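Local coordinates for protein nidogen (Mus musculus, PDB 1NPE) that is a basement-membrane glycoprotein, also called entactin, whose YWTD beta-propeller domain probably links laminin to other components of the matrix, at residues A[137-149]-A[160-174]. Numbering follows the deposited sequence.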
loop_
_atom_site.group_PDB
_atom_site.type_symbol
_atom_site.label_atom_id
_atom_site.label_comp_id
_atom_site.label_asym_id
_atom_site.label_seq_id
_atom_site.Cartn_x
_atom_site.Cartn_y
_atom_site.Cartn_z
ATOM N N TYR A 137 7.424 10.079 10.412
ATOM C CA TYR A 137 6.193 10.598 9.807
ATOM C C TYR A 137 5.535 9.536 8.914
ATOM O O TYR A 137 6.219 8.810 8.192
ATOM C CB TYR A 137 6.498 11.828 8.936
ATOM C CG TYR A 137 7.286 12.935 9.620
ATOM C CD1 TYR A 137 8.678 12.985 9.530
ATOM C CD2 TYR A 137 6.636 13.944 10.333
ATOM C CE1 TYR A 137 9.402 14.015 10.132
ATOM C CE2 TYR A 137 7.346 14.972 10.937
ATOM C CZ TYR A 137 8.730 15.002 10.834
ATOM O OH TYR A 137 9.437 16.015 11.447
ATOM N N TRP A 138 4.209 9.470 8.921
ATOM C CA TRP A 138 3.523 8.494 8.073
ATOM C C TRP A 138 2.132 8.928 7.661
ATOM O O TRP A 138 1.565 9.857 8.244
ATOM C CB TRP A 138 3.449 7.127 8.758
ATOM C CG TRP A 138 2.572 7.076 9.979
ATOM C CD1 TRP A 138 1.240 6.751 10.024
ATOM C CD2 TRP A 138 2.979 7.283 11.336
ATOM N NE1 TRP A 138 0.801 6.735 11.325
ATOM C CE2 TRP A 138 1.848 7.055 12.151
ATOM C CE3 TRP A 138 4.192 7.630 11.945
ATOM C CZ2 TRP A 138 1.895 7.161 13.551
ATOM C CZ3 TRP A 138 4.240 7.737 13.332
ATOM C CH2 TRP A 138 3.097 7.503 14.119
ATOM N N THR A 139 1.604 8.273 6.629
ATOM C CA THR A 139 0.256 8.559 6.150
ATOM C C THR A 139 -0.611 7.335 6.401
ATOM O O THR A 139 -0.108 6.213 6.503
ATOM C CB THR A 139 0.196 8.851 4.628
ATOM O OG1 THR A 139 0.400 7.638 3.893
ATOM C CG2 THR A 139 1.244 9.861 4.226
ATOM N N ASP A 140 -1.907 7.569 6.546
ATOM C CA ASP A 140 -2.876 6.499 6.737
ATOM C C ASP A 140 -4.030 6.948 5.859
ATOM O O ASP A 140 -4.730 7.902 6.183
ATOM C CB ASP A 140 -3.314 6.389 8.205
ATOM C CG ASP A 140 -4.251 5.199 8.463
ATOM O OD1 ASP A 140 -4.977 4.765 7.547
ATOM O OD2 ASP A 140 -4.281 4.700 9.604
ATOM N N TRP A 141 -4.212 6.276 4.729
ATOM C CA TRP A 141 -5.275 6.669 3.814
ATOM C C TRP A 141 -6.684 6.214 4.169
ATOM O O TRP A 141 -7.567 6.216 3.312
ATOM C CB TRP A 141 -4.908 6.347 2.357
ATOM C CG TRP A 141 -4.634 4.923 2.075
ATOM C CD1 TRP A 141 -3.427 4.295 2.139
ATOM C CD2 TRP A 141 -5.571 3.951 1.606
ATOM N NE1 TRP A 141 -3.549 2.991 1.728
ATOM C CE2 TRP A 141 -4.855 2.752 1.391
ATOM C CE3 TRP A 141 -6.948 3.977 1.337
ATOM C CZ2 TRP A 141 -5.468 1.582 0.919
ATOM C CZ3 TRP A 141 -7.566 2.808 0.867
ATOM C CH2 TRP A 141 -6.821 1.630 0.663
ATOM N N ASN A 142 -6.879 5.860 5.442
ATOM C CA ASN A 142 -8.174 5.454 6.028
ATOM C C ASN A 142 -9.281 6.255 5.338
ATOM O O ASN A 142 -9.396 7.460 5.547
ATOM C CB ASN A 142 -8.144 5.808 7.529
ATOM C CG ASN A 142 -9.399 5.370 8.302
ATOM O OD1 ASN A 142 -9.338 5.194 9.518
ATOM N ND2 ASN A 142 -10.523 5.220 7.618
ATOM N N ARG A 143 -10.075 5.587 4.505
ATOM C CA ARG A 143 -11.147 6.253 3.763
ATOM C C ARG A 143 -11.986 7.222 4.589
ATOM O O ARG A 143 -12.281 8.331 4.143
ATOM C CB ARG A 143 -12.068 5.219 3.113
ATOM C CG ARG A 143 -11.520 4.578 1.859
ATOM C CD ARG A 143 -11.678 5.479 0.645
ATOM N NE ARG A 143 -11.273 4.782 -0.570
ATOM C CZ ARG A 143 -11.168 5.342 -1.772
ATOM N NH1 ARG A 143 -11.446 6.629 -1.955
ATOM N NH2 ARG A 143 -10.739 4.615 -2.788
ATOM N N ASP A 144 -12.349 6.805 5.799
ATOM C CA ASP A 144 -13.172 7.631 6.678
ATOM C C ASP A 144 -12.427 8.709 7.452
ATOM O O ASP A 144 -12.948 9.806 7.645
ATOM C CB ASP A 144 -13.987 6.752 7.635
ATOM C CG ASP A 144 -14.996 5.879 6.900
ATOM O OD1 ASP A 144 -15.859 6.439 6.186
ATOM O OD2 ASP A 144 -14.914 4.635 7.021
ATOM N N ASN A 145 -11.211 8.408 7.893
ATOM C CA ASN A 145 -10.421 9.376 8.646
ATOM C C ASN A 145 -8.958 9.371 8.232
ATOM O O ASN A 145 -8.093 8.920 8.985
ATOM C CB ASN A 145 -10.530 9.105 10.154
ATOM C CG ASN A 145 -11.913 9.396 10.701
ATOM O OD1 ASN A 145 -12.810 8.550 10.639
ATOM N ND2 ASN A 145 -12.099 10.602 11.233
ATOM N N PRO A 146 -8.657 9.881 7.028
ATOM C CA PRO A 146 -7.277 9.932 6.528
ATOM C C PRO A 146 -6.428 10.862 7.400
ATOM O O PRO A 146 -6.933 11.842 7.940
ATOM C CB PRO A 146 -7.456 10.499 5.118
ATOM C CG PRO A 146 -8.638 11.405 5.281
ATOM C CD PRO A 146 -9.578 10.545 6.091
ATOM N N LYS A 147 -5.142 10.568 7.533
ATOM C CA LYS A 147 -4.293 11.413 8.360
ATOM C C LYS A 147 -2.798 11.317 8.093
ATOM O O LYS A 147 -2.323 10.387 7.440
ATOM C CB LYS A 147 -4.572 11.142 9.843
ATOM C CG LYS A 147 -4.472 9.683 10.229
ATOM C CD LYS A 147 -4.885 9.427 11.669
ATOM C CE LYS A 147 -4.682 7.953 12.017
ATOM N NZ LYS A 147 -4.923 7.643 13.456
ATOM N N ILE A 148 -2.092 12.362 8.508
ATOM C CA ILE A 148 -0.641 12.433 8.415
ATOM C C ILE A 148 -0.248 12.469 9.889
ATOM O O ILE A 148 -0.720 13.328 10.639
ATOM C CB ILE A 148 -0.148 13.742 7.737
ATOM C CG1 ILE A 148 -0.795 13.918 6.361
ATOM C CG2 ILE A 148 1.368 13.720 7.592
ATOM C CD1 ILE A 148 -0.404 12.859 5.348
ATOM N N GLU A 149 0.552 11.507 10.330
ATOM C CA GLU A 149 0.960 11.480 11.732
ATOM C C GLU A 149 2.460 11.575 11.898
ATOM O O GLU A 149 3.228 11.317 10.969
ATOM C CB GLU A 149 0.494 10.195 12.425
ATOM C CG GLU A 149 -1.007 9.995 12.540
ATOM C CD GLU A 149 -1.366 8.882 13.514
ATOM O OE1 GLU A 149 -1.384 9.137 14.739
ATOM O OE2 GLU A 149 -1.631 7.751 13.057
ATOM N N ILE A 160 -1.302 13.575 15.601
ATOM C CA ILE A 160 -1.807 13.832 14.264
ATOM C C ILE A 160 -1.324 15.208 13.828
ATOM O O ILE A 160 -1.430 16.175 14.577
ATOM C CB ILE A 160 -3.347 13.779 14.235
ATOM C CG1 ILE A 160 -3.823 12.414 14.734
ATOM C CG2 ILE A 160 -3.853 14.020 12.827
ATOM C CD1 ILE A 160 -5.334 12.253 14.792
ATOM N N LEU A 161 -0.765 15.273 12.624
ATOM C CA LEU A 161 -0.244 16.512 12.061
ATOM C C LEU A 161 -1.278 17.188 11.149
ATOM O O LEU A 161 -1.440 18.403 11.180
ATOM C CB LEU A 161 1.038 16.198 11.286
ATOM C CG LEU A 161 2.297 17.051 11.488
ATOM C CD1 LEU A 161 2.547 17.371 12.958
ATOM C CD2 LEU A 161 3.480 16.306 10.897
ATOM N N ALA A 162 -1.957 16.394 10.325
ATOM C CA ALA A 162 -2.981 16.891 9.404
ATOM C C ALA A 162 -4.104 15.863 9.380
ATOM O O ALA A 162 -3.853 14.655 9.371
ATOM C CB ALA A 162 -2.407 17.086 8.008
ATOM N N GLN A 163 -5.340 16.348 9.320
ATOM C CA GLN A 163 -6.509 15.471 9.350
ATOM C C GLN A 163 -7.580 15.953 8.380
ATOM O O GLN A 163 -8.224 15.154 7.697
ATOM C CB GLN A 163 -7.061 15.485 10.771
ATOM C CG GLN A 163 -7.813 14.265 11.203
ATOM C CD GLN A 163 -8.182 14.349 12.672
ATOM O OE1 GLN A 163 -7.377 14.032 13.546
ATOM N NE2 GLN A 163 -9.389 14.823 12.950
ATOM N N ASP A 164 -7.777 17.268 8.347
ATOM C CA ASP A 164 -8.765 17.894 7.481
ATOM C C ASP A 164 -8.261 18.017 6.059
ATOM O O ASP A 164 -7.056 18.065 5.813
ATOM C CB ASP A 164 -9.112 19.292 7.997
ATOM C CG ASP A 164 -9.819 19.266 9.335
ATOM O OD1 ASP A 164 -10.202 18.168 9.806
ATOM O OD2 ASP A 164 -10.010 20.359 9.909
ATOM N N ASN A 165 -9.204 18.102 5.130
ATOM C CA ASN A 165 -8.902 18.241 3.714
ATOM C C ASN A 165 -7.882 17.238 3.189
ATOM O O ASN A 165 -6.944 17.599 2.479
ATOM C CB ASN A 165 -8.465 19.675 3.401
ATOM C CG ASN A 165 -9.558 20.686 3.675
ATOM O OD1 ASN A 165 -9.313 21.734 4.276
ATOM N ND2 ASN A 165 -10.778 20.378 3.237
ATOM N N LEU A 166 -8.034 15.990 3.611
ATOM C CA LEU A 166 -7.180 14.896 3.160
ATOM C C LEU A 166 -8.120 13.860 2.563
ATOM O O LEU A 166 -9.231 13.677 3.061
ATOM C CB LEU A 166 -6.409 14.264 4.328
ATOM C CG LEU A 166 -5.235 14.995 4.992
ATOM C CD1 LEU A 166 -4.670 14.138 6.132
ATOM C CD2 LEU A 166 -4.152 15.271 3.971
ATOM N N GLY A 167 -7.691 13.210 1.486
ATOM C CA GLY A 167 -8.511 12.193 0.856
ATOM C C GLY A 167 -7.806 10.852 0.893
ATOM O O GLY A 167 -8.166 9.965 1.666
ATOM N N LEU A 168 -6.797 10.701 0.044
ATOM C CA LEU A 168 -6.016 9.480 -0.016
ATOM C C LEU A 168 -4.521 9.826 0.019
ATOM O O LEU A 168 -3.858 9.867 -1.026
ATOM C CB LEU A 168 -6.360 8.693 -1.289
ATOM C CG LEU A 168 -7.819 8.251 -1.489
ATOM C CD1 LEU A 168 -8.008 7.626 -2.882
ATOM C CD2 LEU A 168 -8.235 7.266 -0.402
ATOM N N PRO A 169 -3.995 10.193 1.207
ATOM C CA PRO A 169 -2.566 10.526 1.296
ATOM C C PRO A 169 -1.769 9.234 1.154
ATOM O O PRO A 169 -1.661 8.456 2.097
ATOM C CB PRO A 169 -2.440 11.145 2.691
ATOM C CG PRO A 169 -3.530 10.485 3.475
ATOM C CD PRO A 169 -4.679 10.454 2.487
ATOM N N ASN A 170 -1.265 8.987 -0.052
ATOM C CA ASN A 170 -0.525 7.767 -0.336
ATOM C C ASN A 170 0.955 7.747 0.014
ATOM O O ASN A 170 1.490 6.714 0.389
ATOM C CB ASN A 170 -0.738 7.357 -1.791
ATOM C CG ASN A 170 -2.128 6.792 -2.034
ATOM O OD1 ASN A 170 -2.708 6.134 -1.160
ATOM N ND2 ASN A 170 -2.664 7.034 -3.222
ATOM N N GLY A 171 1.623 8.879 -0.135
ATOM C CA GLY A 171 3.031 8.931 0.186
ATOM C C GLY A 171 3.435 10.288 0.718
ATOM O O GLY A 171 2.729 11.279 0.527
ATOM N N LEU A 172 4.529 10.320 1.465
ATOM C CA LEU A 172 5.026 11.586 1.983
ATOM C C LEU A 172 6.542 11.616 1.960
ATOM O O LEU A 172 7.201 10.586 1.779
ATOM C CB LEU A 172 4.472 11.894 3.377
ATOM C CG LEU A 172 5.077 11.298 4.641
ATOM C CD1 LEU A 172 4.154 11.647 5.785
ATOM C CD2 LEU A 172 5.229 9.791 4.520
ATOM N N THR A 173 7.101 12.799 2.123
ATOM C CA THR A 173 8.545 12.924 2.089
ATOM C C THR A 173 8.961 14.097 2.956
ATOM O O THR A 173 8.175 15.015 3.181
ATOM C CB THR A 173 9.045 13.084 0.618
ATOM O OG1 THR A 173 10.476 13.059 0.591
ATOM C CG2 THR A 173 8.528 14.378 -0.012
ATOM N N PHE A 174 10.168 14.039 3.497
ATOM C CA PHE A 174 10.648 15.114 4.351
ATOM C C PHE A 174 11.978 15.668 3.880
ATOM O O PHE A 174 12.910 14.914 3.610
ATOM C CB PHE A 174 10.778 14.639 5.802
ATOM C CG PHE A 174 11.099 15.743 6.775
ATOM C CD1 PHE A 174 10.087 16.540 7.301
ATOM C CD2 PHE A 174 12.413 15.987 7.168
ATOM C CE1 PHE A 174 10.378 17.565 8.206
ATOM C CE2 PHE A 174 12.712 17.006 8.068
ATOM C CZ PHE A 174 11.694 17.797 8.590
HETATM O O HOH W 1 -10.735 9.472 2.225
#
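Ile148 and Ala162 form an antiparallel hydrogen-bonded pair where strand 159-162, the outermost of one YWTD beta-propeller blade, pairs with strand 147-152 of the same blade. Ile148 N bonds to Ala162 O at 3.0 Å, while Ile148 O receives Leu161 N at 2.8 Å and, weakly, Ala162 N: a classic beta bulge. Beyond it the chain crosses to the innermost strand of the next blade, 169-174, which packs face to face with strand 137-140, their axes 6.2 Å apart and nearly antiparallel (164°).

The side chains that meet are mostly apolar. Ile148 branches among them: CG1, beside the backbone N (chi1 -55°), meets Ala162 CB of its own blade and Leu166 CD1 of the connecting loop, CD1 reaches Pro169 CB, and CG2 touches Leu172 CD1. That same Leu172 methyl also lies against Thr139 CG2 and Tyr137 CB. Farther along, the Tyr137 and Phe174 rings lie near parallel (13°) but slid apart, with Tyr137 CE1 over one Phe174 face; Leu161 CD2, from the same blade as the tyrosine, meets its ring edge. At the opposite end, Leu168 CD2 sits over the guanidinium face of Arg143, whose NH2 forms a salt bridge with an acidic side chain of the chain of another protein. One water donates to both Arg143 O and Gly167 O. A direct side-chain hydrogen bond between the blades runs from Thr139 OG1 to Pro169 O (2.9 Å), approaching from above the carbonyl plane; this hydroxyl oxygen also bonds with Gly126 N.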